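Local coordinates for protein eukaryotic translation initiation factor 4E type 5 (Leishmania major, PDB 7KCJ) that probably binds the 7-methylguanosine cap of mRNA and acts in translation initiation, at residues P67-H70 with Q71-M74; L113-V116 with L117-M121. One frame throughout, in Å; residues are numbered along the deposited sequence.

Contact 1 of 2, residues P67-H70 with Q71-M74; sequences PKVH and QLGM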
loop_
_atom_site.group_PDB
_atom_site.type_symbol
_atom_site.label_atom_id
_atom_site.label_comp_id
_atom_site.label_asym_id
_atom_site.label_seq_id
_atom_site.Cartn_x
_atom_site.Cartn_y
_atom_site.Cartn_z
ATOM N N PRO A 67 -15.331 2.534 2.138
ATOM C CA PRO A 67 -15.399 3.827 1.424
ATOM C C PRO A 67 -14.189 3.951 0.476
ATOM O O PRO A 67 -13.221 3.166 0.568
ATOM C CB PRO A 67 -15.266 4.860 2.556
ATOM C CG PRO A 67 -15.623 4.098 3.827
ATOM C CD PRO A 67 -15.107 2.718 3.578
ATOM N N LYS A 68 -14.210 4.930 -0.446
ATOM C CA LYS A 68 -13.053 5.151 -1.347
ATOM C C LYS A 68 -11.789 5.431 -0.512
ATOM O O LYS A 68 -11.919 5.950 0.594
ATOM C CB LYS A 68 -13.325 6.298 -2.319
ATOM C CG LYS A 68 -14.456 5.976 -3.287
ATOM C CD LYS A 68 -14.636 7.067 -4.312
ATOM C CE LYS A 68 -15.212 6.544 -5.617
ATOM N NZ LYS A 68 -14.216 5.728 -6.373
ATOM N N VAL A 69 -10.590 5.017 -0.974
ATOM C CA VAL A 69 -9.351 5.201 -0.208
ATOM C C VAL A 69 -9.175 6.620 0.352
ATOM O O VAL A 69 -8.863 6.751 1.535
ATOM C CB VAL A 69 -8.095 4.757 -0.995
ATOM C CG1 VAL A 69 -6.827 5.091 -0.214
ATOM C CG2 VAL A 69 -8.154 3.271 -1.295
ATOM N N HIS A 70 -9.418 7.667 -0.468
ATOM C CA HIS A 70 -9.282 9.048 0.006
ATOM C C HIS A 70 -10.228 9.389 1.146
ATOM O O HIS A 70 -9.954 10.304 1.926
ATOM C CB HIS A 70 -9.399 10.062 -1.141
ATOM C CG HIS A 70 -10.685 9.999 -1.915
ATOM N ND1 HIS A 70 -11.725 10.890 -1.667
ATOM C CD2 HIS A 70 -11.045 9.181 -2.928
ATOM C CE1 HIS A 70 -12.680 10.574 -2.526
ATOM N NE2 HIS A 70 -12.323 9.548 -3.299
ATOM N N GLN A 71 -11.305 8.626 1.298
ATOM C CA GLN A 71 -12.279 8.801 2.372
ATOM C C GLN A 71 -12.031 7.972 3.587
ATOM O O GLN A 71 -12.806 8.094 4.537
ATOM C CB GLN A 71 -13.700 8.531 1.879
ATOM C CG GLN A 71 -14.227 9.603 0.964
ATOM C CD GLN A 71 -14.117 10.983 1.635
ATOM O OE1 GLN A 71 -14.545 11.207 2.791
ATOM N NE2 GLN A 71 -13.475 11.923 0.947
ATOM N N LEU A 72 -10.993 7.105 3.591
ATOM C CA LEU A 72 -10.721 6.261 4.746
ATOM C C LEU A 72 -10.342 7.040 6.006
ATOM O O LEU A 72 -10.589 6.556 7.117
ATOM C CB LEU A 72 -9.674 5.191 4.424
ATOM C CG LEU A 72 -10.162 4.087 3.467
ATOM C CD1 LEU A 72 -9.036 3.112 3.170
ATOM C CD2 LEU A 72 -11.364 3.351 4.045
ATOM N N GLY A 73 -9.762 8.218 5.836
ATOM C CA GLY A 73 -9.403 9.045 6.984
ATOM C C GLY A 73 -7.923 9.260 7.139
ATOM O O GLY A 73 -7.146 8.313 7.094
ATOM N N MET A 74 -7.545 10.525 7.315
ATOM C CA MET A 74 -6.178 10.973 7.540
ATOM C C MET A 74 -5.667 10.288 8.810
ATOM O O MET A 74 -6.340 10.315 9.839
ATOM C CB MET A 74 -6.163 12.501 7.705
ATOM C CG MET A 74 -4.873 13.041 8.264
ATOM S SD MET A 74 -3.567 12.907 7.045
ATOM C CE MET A 74 -3.863 14.417 6.111
#

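Contact 2 of 2, residues L113-V116 with L117-M121; sequences LELV and LAVVM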
loop_
_atom_site.group_PDB
_atom_site.type_symbol
_atom_site.label_atom_id
_atom_site.label_comp_id
_atom_site.label_asym_id
_atom_site.label_seq_id
_atom_site.Cartn_x
_atom_site.Cartn_y
_atom_site.Cartn_z
ATOM N N LEU A 113 -3.387 3.767 -8.527
ATOM C CA LEU A 113 -3.673 2.758 -7.501
ATOM C C LEU A 113 -3.828 1.376 -8.158
ATOM O O LEU A 113 -3.246 0.395 -7.689
ATOM C CB LEU A 113 -4.950 3.121 -6.718
ATOM C CG LEU A 113 -5.316 2.198 -5.532
ATOM C CD1 LEU A 113 -4.149 1.999 -4.557
ATOM C CD2 LEU A 113 -6.474 2.760 -4.752
ATOM N N GLU A 114 -4.554 1.318 -9.288
ATOM C CA GLU A 114 -4.752 0.075 -10.032
ATOM C C GLU A 114 -3.437 -0.494 -10.505
ATOM O O GLU A 114 -3.208 -1.693 -10.352
ATOM C CB GLU A 114 -5.668 0.287 -11.245
ATOM C CG GLU A 114 -7.100 0.610 -10.870
ATOM C CD GLU A 114 -7.971 0.945 -12.061
ATOM O OE1 GLU A 114 -7.805 0.305 -13.125
ATOM O OE2 GLU A 114 -8.824 1.850 -11.928
ATOM N N LEU A 115 -2.557 0.363 -11.044
ATOM C CA LEU A 115 -1.259 -0.079 -11.518
ATOM C C LEU A 115 -0.417 -0.668 -10.394
ATOM O O LEU A 115 0.133 -1.754 -10.565
ATOM C CB LEU A 115 -0.527 1.072 -12.219
ATOM C CG LEU A 115 0.931 0.790 -12.607
ATOM C CD1 LEU A 115 1.006 -0.050 -13.874
ATOM C CD2 LEU A 115 1.697 2.060 -12.752
ATOM N N VAL A 116 -0.313 0.035 -9.250
ATOM C CA VAL A 116 0.500 -0.434 -8.127
ATOM C C VAL A 116 -0.041 -1.749 -7.572
ATOM O O VAL A 116 0.724 -2.700 -7.373
ATOM C CB VAL A 116 0.658 0.643 -7.032
ATOM C CG1 VAL A 116 1.510 0.112 -5.889
ATOM C CG2 VAL A 116 1.300 1.905 -7.596
ATOM N N LEU A 117 -1.385 -1.840 -7.397
ATOM C CA LEU A 117 -2.014 -3.076 -6.908
ATOM C C LEU A 117 -1.680 -4.254 -7.849
ATOM O O LEU A 117 -1.281 -5.312 -7.381
ATOM C CB LEU A 117 -3.543 -2.923 -6.789
ATOM C CG LEU A 117 -4.064 -2.055 -5.629
ATOM C CD1 LEU A 117 -5.557 -1.881 -5.701
ATOM C CD2 LEU A 117 -3.673 -2.616 -4.256
ATOM N N ALA A 118 -1.728 -4.018 -9.163
ATOM C CA ALA A 118 -1.410 -5.041 -10.160
ATOM C C ALA A 118 0.068 -5.429 -10.177
ATOM O O ALA A 118 0.368 -6.622 -10.142
ATOM C CB ALA A 118 -1.864 -4.602 -11.542
ATOM N N VAL A 119 0.989 -4.452 -10.208
ATOM C CA VAL A 119 2.411 -4.756 -10.232
ATOM C C VAL A 119 2.873 -5.515 -8.959
ATOM O O VAL A 119 3.718 -6.404 -9.040
ATOM C CB VAL A 119 3.304 -3.517 -10.528
ATOM C CG1 VAL A 119 3.045 -2.894 -11.897
ATOM C CG2 VAL A 119 3.290 -2.492 -9.416
ATOM N N VAL A 120 2.327 -5.164 -7.794
ATOM C CA VAL A 120 2.713 -5.802 -6.536
ATOM C C VAL A 120 2.027 -7.153 -6.297
ATOM O O VAL A 120 2.697 -8.130 -5.960
ATOM C CB VAL A 120 2.466 -4.820 -5.363
ATOM C CG1 VAL A 120 2.554 -5.499 -4.001
ATOM C CG2 VAL A 120 3.416 -3.632 -5.444
ATOM N N MET A 121 0.689 -7.208 -6.424
ATOM C CA MET A 121 -0.058 -8.430 -6.086
ATOM C C MET A 121 -0.430 -9.347 -7.251
ATOM O O MET A 121 -0.618 -10.546 -7.028
ATOM C CB MET A 121 -1.336 -8.093 -5.294
ATOM C CG MET A 121 -1.086 -7.302 -4.022
ATOM S SD MET A 121 -2.597 -7.050 -3.030
ATOM C CE MET A 121 -3.535 -6.180 -4.151
#

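Contact 1 of 2, residues P67-H70 with Q71-M74
Lys-68 and Gln-71 meet through the backbone, Gln-71 N giving its hydrogen to Lys-68 O at 2.8 Å with an N-H...O angle of 140°, a bent bond. One residue further on, Leu-72 N reaches Val-69 O at 3.0 Å and the bond is much straighter, 165°. Each amide bonds to the carbonyl three positions earlier, closing a four-residue turn, and these bonds give both amide hydrogens and both oxygens a partner. The backbone angles of His-70 and Gln-71 make Val-69 to Leu-72 a type I beta turn, overlapping the turn that starts at Lys-68. These turns lie in the connection between helix 56-64 and strand 77-82 of the eIF4E fold, at the protein surface, with Val-69 buried and touching Ile-153 of strand 153-159. Among the side chains, the polar contact is between neighbours: Gln-71 NE2 donates to His-70 ND1 at 3.3 Å, a weak bond. His-70 holds CG between its backbone N and carbonyl carbon (chi1 58°), which swings the ring back beside the Gln-71 chain, and Gln-71 bends at chi2 to bring its amide up to the ring. The amide plane stands almost perpendicular to the imidazole. The apolar part lies on Leu-72, whose CG rests 3.5 Å from Val-69 O. Its CD2 branch meets Pro-67 CD at 3.8 Å, the two side chains crossing at about a right angle, while CD1 is turned to the Val-69 backbone, 4.0 Å from its CA. Pro-67 CB also touches Gln-71 CB at 4.0 Å. Where the chain leaves the turns, Gly-73 has a positive phi, and Ser-76 OG hydrogen-bonds to Gly-73 O and more weakly to Leu-72 O.

Contact 2 of 2, residues L113-V116 with L117-M121
Leu-113 O to Leu-117 N (2.9 Å), Glu-114 O to Ala-118 N (3.0 Å), Leu-115 O to Val-119 N and Val-116 O to Val-120 N form four consecutive i to i+4 hydrogen bonds, the bonding of an alpha helix (N-H...O angles 156° to 169°), in the C-terminal part of helix 108-121. Side chains one turn apart pack along the same ridges. Leu-113 puts CG against CD1 of Leu-117 at 4.1 Å, and the two chains cross at a slant; Leu-117 keeps CG beside its backbone N (chi1 -73°), which leans that carbon over Leu-113 O at 3.3 Å. On another flank, CD1 of Leu-115 meets CG1 of Val-119 at 4.0 Å, and Val-119 CG2 comes within 3.3 Å of Val-116 O. A third ridge joins Val-116 CG1 to Val-120 CG2, 4.2 Å apart.

The Leu-113/Leu-117 and Val-116/Val-120 pairs rest on strands 136-143 and 153-159, Leu-117 also reaches Trp-60 of helix 56-64, and Leu-115 and Val-119 face helix 165-178. Glu-114 touches Trp-60 too; in eIF4E relatives the tryptophan face of these helices receives eIF4G-type peptides, and the position is consistent with such a surface here. At the helix end Arg-15 bonds to Val-120 O and the Met-121 backbone. The four carbonyls of Leu-113 to Val-116 are paired with amides one turn on, and the wholly hydrocarbon side-chain pairs cohere mainly through dispersion and burial of apolar surface.

Along the chain, helix 56-64 leads into contact 1, whose turns bend the path before strand 77-82; strand 97-103 then precedes helix 108-121, which carries contact 2. The contacts follow in series, neither nesting nor crossing, and each joins adjoining residues, so neither closes a long loop. Their centres lie 18 Å apart, yet they touch where Val-69 CG2 packs against Leu-113 CD2 at 3.9 Å. Strand 153-159 is a shared neighbour: Val-155 meets Leu-113 and Val-116, while contact 1 sets the connection from helix 56-64 to strand 77-82 against the strand's end, through Val-69 and His-70 on Ile-153. Contact 2 ties its helix to the sheet and to helices 56-64 and 165-178.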